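Local coordinates for protein peptide synthetase, module 7 (Actinoplanes teichomyceticus, PDB 4TX3) that forms a condensation-like domain of the teicoplanin peptide synthetase and probably recruits the oxygenases that cross-link the bound peptide, rather than forming peptide bonds itself, at residues Ala244-Arg249 with Val442-Ala447; Gln263-Ala268 with Leu365-Glu370; Ala270-Arg275 with Ala433-Arg438. All coordinates share one frame; numbering follows the deposited sequence.

Interaction 1: residues Ala244-Arg249 with Val442-Ala447; sequences AGPHAR and VLEQVA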
# COMPACT_ATOMS: atom_id res chain seq x y z
N ALA B 244 -1.47 -19.45 -18.65
CA ALA B 244 -0.74 -18.21 -18.90
C ALA B 244 -0.81 -17.74 -20.35
O ALA B 244 -1.03 -16.56 -20.63
CB ALA B 244 0.73 -18.38 -18.47
N GLY B 245 -0.60 -18.67 -21.28
CA GLY B 245 -0.67 -18.37 -22.70
C GLY B 245 -1.98 -17.72 -23.15
O GLY B 245 -1.97 -16.62 -23.70
N PRO B 246 -3.12 -18.40 -22.92
CA PRO B 246 -4.43 -17.81 -23.19
C PRO B 246 -4.63 -16.49 -22.45
O PRO B 246 -5.16 -15.54 -23.03
CB PRO B 246 -5.41 -18.87 -22.68
CG PRO B 246 -4.66 -20.12 -22.69
CD PRO B 246 -3.24 -19.77 -22.38
N HIS B 247 -4.22 -16.44 -21.19
CA HIS B 247 -4.27 -15.21 -20.43
C HIS B 247 -3.56 -14.07 -21.19
O HIS B 247 -4.07 -12.96 -21.28
CB HIS B 247 -3.67 -15.41 -19.04
CG HIS B 247 -3.71 -14.20 -18.16
ND1 HIS B 247 -3.11 -14.15 -16.92
CD2 HIS B 247 -4.29 -12.98 -18.34
CE1 HIS B 247 -3.31 -12.97 -16.38
NE2 HIS B 247 -4.02 -12.24 -17.21
N ALA B 248 -2.40 -14.37 -21.77
CA ALA B 248 -1.62 -13.35 -22.46
C ALA B 248 -2.19 -12.99 -23.83
O ALA B 248 -2.15 -11.83 -24.25
CB ALA B 248 -0.15 -13.80 -22.57
N ARG B 249 -2.72 -13.98 -24.54
CA ARG B 249 -3.40 -13.72 -25.82
C ARG B 249 -4.63 -12.83 -25.65
O ARG B 249 -4.91 -11.99 -26.50
CB ARG B 249 -3.81 -15.03 -26.51
CG ARG B 249 -2.73 -15.62 -27.39
CD ARG B 249 -2.88 -15.14 -28.82
NE ARG B 249 -3.38 -16.19 -29.71
CZ ARG B 249 -3.94 -15.96 -30.89
NH1 ARG B 249 -4.11 -14.71 -31.31
NH2 ARG B 249 -4.37 -16.98 -31.64
N VAL B 442 -14.69 -20.78 -22.71
CA VAL B 442 -15.06 -19.59 -23.48
C VAL B 442 -13.88 -18.64 -23.55
O VAL B 442 -13.56 -18.12 -24.61
CB VAL B 442 -16.29 -18.87 -22.87
CG1 VAL B 442 -16.45 -17.48 -23.47
CG2 VAL B 442 -17.53 -19.69 -23.05
N LEU B 443 -13.23 -18.44 -22.41
CA LEU B 443 -12.05 -17.56 -22.38
C LEU B 443 -10.91 -18.06 -23.28
O LEU B 443 -10.26 -17.26 -23.97
CB LEU B 443 -11.56 -17.38 -20.94
CG LEU B 443 -12.52 -16.48 -20.16
CD1 LEU B 443 -12.46 -16.78 -18.69
CD2 LEU B 443 -12.22 -15.01 -20.42
N GLU B 444 -10.68 -19.37 -23.34
CA GLU B 444 -9.66 -19.89 -24.27
C GLU B 444 -10.00 -19.63 -25.75
O GLU B 444 -9.19 -19.04 -26.48
CB GLU B 444 -9.44 -21.38 -24.03
CG GLU B 444 -8.86 -21.69 -22.66
CD GLU B 444 -8.99 -23.16 -22.29
OE1 GLU B 444 -9.81 -23.87 -22.93
OE2 GLU B 444 -8.28 -23.62 -21.36
N GLN B 445 -11.18 -20.07 -26.19
CA GLN B 445 -11.63 -19.87 -27.58
C GLN B 445 -11.58 -18.42 -28.02
O GLN B 445 -11.15 -18.09 -29.12
CB GLN B 445 -13.07 -20.37 -27.76
CG GLN B 445 -13.29 -21.78 -27.28
CD GLN B 445 -14.76 -22.15 -27.23
OE1 GLN B 445 -15.55 -21.74 -28.08
NE2 GLN B 445 -15.13 -22.90 -26.20
N VAL B 446 -12.04 -17.56 -27.14
CA VAL B 446 -12.18 -16.17 -27.46
C VAL B 446 -10.78 -15.53 -27.50
O VAL B 446 -10.52 -14.61 -28.28
CB VAL B 446 -13.16 -15.51 -26.44
CG1 VAL B 446 -12.60 -14.27 -25.86
CG2 VAL B 446 -14.53 -15.29 -27.08
N ALA B 447 -9.87 -16.05 -26.68
CA ALA B 447 -8.47 -15.62 -26.72
C ALA B 447 -7.80 -15.95 -28.04
O ALA B 447 -7.10 -15.12 -28.61
CB ALA B 447 -7.70 -16.24 -25.59
O HOH W 1 -6.77 -12.27 -28.32
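Just after L443, which packs on L250 further along the first helix and on A268 of helix 261-278, E444 meets P246 where the two helices first come together: its CG stands 4.5 Å from CB of the proline ring, a loose apolar touch made by the methylene part of the glutamate. Q445 serves another neighbour, bonding through NE2 to D458 O. The short axes run at 55° to each other with a closest approach of 8.8 Å. This is helix-on-helix packing at the outer layer of the C-terminal half of a chloramphenicol acetyltransferase-like condensation fold, where helix 429-448 lies beside helix 244-255. V446 turns to L250 as well. A447 contributes the largest share of the buried surface. Its CB points into the first helix and sits 3.7 Å from P246 O and 4.2 Å from R249 CB, its small size fitting the close approach of the two backbones. R249 bends at chi2 (-93°) and chi3 (-107°), which brings its guanidinium back across the end of helix 429-448, with A447 O 3.9 Å above one face and displaced toward the rim. No hydrogen bond joins them. A water instead bridges the backbones, donating to R249 O at 2.6 Å and to A447 O at 2.9 Å.

Interaction 2: residues Gln263-Ala268 with Leu365-Glu370; sequences QLVQAA and LQVREE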
# COMPACT_ATOMS: atom_id res chain seq x y z
N GLN B 263 -13.00 -6.09 -18.09
CA GLN B 263 -14.10 -5.94 -19.04
C GLN B 263 -14.11 -7.09 -20.08
O GLN B 263 -15.18 -7.51 -20.52
CB GLN B 263 -14.02 -4.58 -19.74
CG GLN B 263 -14.13 -3.39 -18.80
CD GLN B 263 -14.08 -2.06 -19.54
OE1 GLN B 263 -13.56 -1.96 -20.65
NE2 GLN B 263 -14.64 -1.02 -18.93
N LEU B 264 -12.94 -7.59 -20.45
CA LEU B 264 -12.85 -8.73 -21.36
C LEU B 264 -13.54 -9.95 -20.79
O LEU B 264 -14.27 -10.65 -21.49
CB LEU B 264 -11.40 -9.07 -21.68
CG LEU B 264 -10.59 -8.07 -22.50
CD1 LEU B 264 -9.30 -8.69 -22.92
CD2 LEU B 264 -11.35 -7.62 -23.70
N VAL B 265 -13.28 -10.21 -19.51
CA VAL B 265 -13.86 -11.36 -18.82
C VAL B 265 -15.36 -11.13 -18.63
O VAL B 265 -16.17 -12.06 -18.71
CB VAL B 265 -13.17 -11.61 -17.45
CG1 VAL B 265 -13.83 -12.74 -16.70
CG2 VAL B 265 -11.67 -11.91 -17.66
N GLN B 266 -15.74 -9.89 -18.38
CA GLN B 266 -17.16 -9.58 -18.27
C GLN B 266 -17.88 -9.88 -19.58
O GLN B 266 -19.00 -10.40 -19.58
CB GLN B 266 -17.37 -8.14 -17.85
CG GLN B 266 -18.80 -7.78 -17.67
CD GLN B 266 -18.95 -6.38 -17.15
OE1 GLN B 266 -17.97 -5.78 -16.71
NE2 GLN B 266 -20.18 -5.84 -17.21
N ALA B 267 -17.23 -9.55 -20.70
CA ALA B 267 -17.79 -9.86 -22.01
C ALA B 267 -17.99 -11.36 -22.16
O ALA B 267 -19.10 -11.83 -22.43
CB ALA B 267 -16.89 -9.34 -23.11
N ALA B 268 -16.91 -12.10 -21.96
CA ALA B 268 -16.91 -13.55 -22.11
C ALA B 268 -17.99 -14.23 -21.27
O ALA B 268 -18.73 -15.09 -21.76
CB ALA B 268 -15.53 -14.10 -21.77
N LEU B 365 -19.12 -10.48 -10.76
CA LEU B 365 -17.78 -10.75 -11.27
C LEU B 365 -16.73 -9.83 -10.65
O LEU B 365 -16.87 -8.61 -10.64
CB LEU B 365 -17.74 -10.62 -12.79
CG LEU B 365 -16.36 -10.74 -13.44
CD1 LEU B 365 -15.71 -12.06 -13.11
CD2 LEU B 365 -16.50 -10.59 -14.93
N GLN B 366 -15.68 -10.45 -10.14
CA GLN B 366 -14.56 -9.75 -9.54
C GLN B 366 -13.26 -10.20 -10.22
O GLN B 366 -12.95 -11.38 -10.23
CB GLN B 366 -14.51 -10.05 -8.03
CG GLN B 366 -14.27 -8.86 -7.14
CD GLN B 366 -15.43 -7.88 -7.13
OE1 GLN B 366 -16.61 -8.25 -7.30
NE2 GLN B 366 -15.10 -6.62 -6.93
N VAL B 367 -12.55 -9.27 -10.84
CA VAL B 367 -11.27 -9.58 -11.46
C VAL B 367 -10.24 -8.65 -10.88
O VAL B 367 -10.15 -7.51 -11.29
CB VAL B 367 -11.30 -9.42 -12.99
CG1 VAL B 367 -9.90 -9.59 -13.57
CG2 VAL B 367 -12.26 -10.42 -13.62
N ARG B 368 -9.46 -9.13 -9.91
CA ARG B 368 -8.50 -8.27 -9.23
C ARG B 368 -7.06 -8.63 -9.58
O ARG B 368 -6.77 -9.73 -10.08
CB ARG B 368 -8.69 -8.36 -7.71
CG ARG B 368 -8.15 -9.65 -7.12
CD ARG B 368 -8.21 -9.69 -5.61
NE ARG B 368 -7.36 -10.75 -5.09
CZ ARG B 368 -6.08 -10.58 -4.73
NH1 ARG B 368 -5.52 -9.38 -4.83
NH2 ARG B 368 -5.37 -11.61 -4.26
N GLU B 369 -6.15 -7.70 -9.30
CA GLU B 369 -4.71 -7.96 -9.45
C GLU B 369 -4.14 -8.73 -8.26
O GLU B 369 -4.76 -8.78 -7.20
CB GLU B 369 -3.95 -6.65 -9.62
CG GLU B 369 -2.90 -6.72 -10.70
CD GLU B 369 -3.51 -6.61 -12.06
OE1 GLU B 369 -4.68 -6.20 -12.14
OE2 GLU B 369 -2.82 -6.93 -13.06
N GLU B 370 -2.97 -9.34 -8.45
CA GLU B 370 -2.19 -9.96 -7.37
C GLU B 370 -2.04 -8.99 -6.23
O GLU B 370 -2.11 -7.79 -6.45
CB GLU B 370 -0.79 -10.31 -7.86
CG GLU B 370 -0.54 -11.76 -8.12
CD GLU B 370 0.70 -11.93 -8.97
OE1 GLU B 370 1.12 -10.93 -9.60
OE2 GLU B 370 1.24 -13.06 -9.00
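Helix-on-sheet packing joins V265 and Q266 of helix 261-278 to L365 and V367 of strand 363-369, within the C-terminal half of the condensation fold shared with chloramphenicol acetyltransferase. Helix and strand run roughly antiparallel, at 152°, with their short axes 9.1 Å apart at closest. The strand is held in its sheet by backbone bonds from Q366 and R368 to residues of strand 399-407; L365 bonds separately to G285 of strand 281-288. L365 and V367, two residues apart, lie on the face turned to the helix. The interface is apolar, and no hydrogen bond crosses it. V265 points at the strand and touches both residues: its CG1 approaches L365 CD2 at 3.9 Å, while its CB lies 4.1 Å from V367 CG2. The side chains of V265 and L365 cross at about a right angle, so that methyl groups meet methyl groups instead of lying alongside each other. V265 also touches L403 of the adjoining strand, so one valine spans two strands of the sheet. The opposite flank of the helix is covered by helix 320-334, onto which Q263, L264 and A267 pack. Q266 contributes through the base of its side chain and its backbone. L365 keeps CG trans to its own backbone N (chi1 174°), which lifts the isobutyl group off the strand toward the helix and lodges CD2 3.6 Å from Q266 CA, equally near Q266 N, and 3.9 Å from Q266 CB.

Interaction 3: residues Ala270-Arg275 with Ala433-Arg438; sequences AMLLTR and ASLARR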
# COMPACT_ATOMS: atom_id res chain seq x y z
N ALA B 270 -20.73 -12.87 -20.13
CA ALA B 270 -22.03 -12.49 -20.66
C ALA B 270 -22.38 -13.39 -21.86
O ALA B 270 -23.53 -13.80 -22.03
CB ALA B 270 -22.07 -11.00 -21.06
N MET B 271 -21.39 -13.69 -22.70
CA MET B 271 -21.62 -14.59 -23.83
C MET B 271 -21.95 -15.98 -23.32
O MET B 271 -22.77 -16.70 -23.92
CB MET B 271 -20.40 -14.65 -24.75
CG MET B 271 -20.20 -13.41 -25.57
SD MET B 271 -18.57 -13.44 -26.35
CE MET B 271 -18.96 -14.02 -28.01
N LEU B 272 -21.32 -16.37 -22.22
CA LEU B 272 -21.56 -17.70 -21.67
C LEU B 272 -22.97 -17.81 -21.15
O LEU B 272 -23.64 -18.82 -21.36
CB LEU B 272 -20.56 -18.01 -20.56
CG LEU B 272 -20.71 -19.36 -19.84
CD1 LEU B 272 -20.61 -20.55 -20.80
CD2 LEU B 272 -19.69 -19.47 -18.75
N LEU B 273 -23.45 -16.76 -20.49
CA LEU B 273 -24.79 -16.81 -19.90
C LEU B 273 -25.85 -16.81 -20.99
O LEU B 273 -26.85 -17.51 -20.88
CB LEU B 273 -24.99 -15.65 -18.92
CG LEU B 273 -24.15 -15.72 -17.64
CD1 LEU B 273 -24.15 -14.39 -16.92
CD2 LEU B 273 -24.67 -16.81 -16.72
N THR B 274 -25.65 -16.04 -22.06
CA THR B 274 -26.56 -16.09 -23.19
C THR B 274 -26.60 -17.51 -23.74
O THR B 274 -27.65 -18.04 -24.02
CB THR B 274 -26.16 -15.10 -24.30
OG1 THR B 274 -26.33 -13.75 -23.84
CG2 THR B 274 -27.03 -15.30 -25.53
N ARG B 275 -25.42 -18.11 -23.87
CA ARG B 275 -25.28 -19.48 -24.33
C ARG B 275 -25.89 -20.50 -23.36
O ARG B 275 -26.31 -21.57 -23.75
CB ARG B 275 -23.79 -19.76 -24.55
CG ARG B 275 -23.49 -20.99 -25.34
CD ARG B 275 -23.94 -20.87 -26.80
NE ARG B 275 -23.44 -22.02 -27.55
CZ ARG B 275 -23.91 -23.27 -27.44
NH1 ARG B 275 -24.92 -23.56 -26.62
NH2 ARG B 275 -23.38 -24.24 -28.16
N ALA B 433 -19.44 -26.51 -11.20
CA ALA B 433 -18.19 -26.95 -11.78
C ALA B 433 -18.22 -26.87 -13.32
O ALA B 433 -17.22 -26.50 -13.95
CB ALA B 433 -17.87 -28.36 -11.32
N SER B 434 -19.36 -27.22 -13.90
CA SER B 434 -19.59 -27.06 -15.33
C SER B 434 -19.49 -25.60 -15.76
O SER B 434 -18.82 -25.26 -16.75
CB SER B 434 -20.96 -27.61 -15.72
OG SER B 434 -21.07 -28.96 -15.34
N LEU B 435 -20.18 -24.74 -15.02
CA LEU B 435 -20.11 -23.31 -15.25
C LEU B 435 -18.69 -22.80 -15.22
O LEU B 435 -18.28 -22.08 -16.12
CB LEU B 435 -20.94 -22.55 -14.22
CG LEU B 435 -22.30 -22.07 -14.72
CD1 LEU B 435 -23.08 -21.49 -13.56
CD2 LEU B 435 -22.13 -21.05 -15.86
N ALA B 436 -17.95 -23.18 -14.18
CA ALA B 436 -16.57 -22.73 -14.04
C ALA B 436 -15.74 -23.21 -15.20
O ALA B 436 -15.01 -22.42 -15.82
CB ALA B 436 -15.97 -23.19 -12.72
N ARG B 437 -15.86 -24.49 -15.53
CA ARG B 437 -15.07 -25.05 -16.63
C ARG B 437 -15.47 -24.45 -17.99
O ARG B 437 -14.61 -24.22 -18.86
CB ARG B 437 -15.18 -26.58 -16.65
CG ARG B 437 -14.38 -27.25 -15.53
CD ARG B 437 -14.73 -28.72 -15.35
NE ARG B 437 -14.25 -29.55 -16.45
CZ ARG B 437 -14.88 -30.64 -16.89
NH1 ARG B 437 -16.01 -31.04 -16.32
NH2 ARG B 437 -14.37 -31.33 -17.90
N ARG B 438 -16.75 -24.18 -18.19
CA ARG B 438 -17.19 -23.56 -19.44
C ARG B 438 -16.68 -22.12 -19.57
O ARG B 438 -16.29 -21.69 -20.67
CB ARG B 438 -18.71 -23.63 -19.57
CG ARG B 438 -19.13 -24.94 -20.18
CD ARG B 438 -20.55 -25.34 -19.86
NE ARG B 438 -20.86 -26.61 -20.50
CZ ARG B 438 -21.90 -27.38 -20.18
NH1 ARG B 438 -22.74 -27.02 -19.22
NH2 ARG B 438 -22.10 -28.53 -20.83
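L272 supplies the central side chain here, reaching from helix 261-278 to helix 429-448 and ending between L435 and R438, in apolar helix-helix packing of the C-terminal half of the condensation-domain fold. Its first torsion is trans (chi1 178°), placing CG opposite the backbone N, beside the carbonyl carbon, and chi2 near 59° then divides the two methyls between different partners. CD1 rests against R438 CB at 3.8 Å. CD2 goes to the backbone of the other helix, 4.0 Å from L435 O and 4.1 Å from R438 C, and also meets the side chain of L435, CD2 to CD2, at 4.1 Å. The leucine therefore touches residues one helical turn apart, i and i+3, and its branched end touches main-chain atoms as well as side chains.

L435 sets off obliquely to the interface from its CA. Its chi1 of -102° is well away from a staggered value, and the outer end of the chain swings back so that CD2 closes on the leucine. R438 does the reverse. CB heads for L272, but from CG to NE the chain is extended and leads away, crossing the L272 side chain at about a right angle. Only the start of this arginine is thus used in the apolar contact, while its polar end is bonded elsewhere: NE gives a hydrogen bond to I459 O and NH1 one to Y276 OH, a residue of the same helix as L272. No hydrogen bond links the two segments themselves.

Beyond the pair, L273 and A270 settle on strand 281-288, A436 turns from L272 to pack on V238 and L240 of strand 235-242, and Y276 reaches both S434 and L435, extending the helix pairing by a further turn.

In the fold
The three contacts tie the helices and the sheet of the C-terminal half into one layered block, their centres 13 to 15 Å apart. Helix 261-278 serves both interaction 2 and interaction 3, and helix 429-448 both interaction 1 and interaction 3. Direct packing joins them: L443 CD2 of interaction 1 lies 3.7 Å from A268 CB of interaction 2, and V442 CG2 lies 3.9 Å from L272 CD1 of interaction 3. E405 gives a further connection, accepting a hydrogen bond from H247 NE2 in interaction 1 while its backbone pairs with R368 in interaction 2. The partner chain of the assembly touches none of these segments.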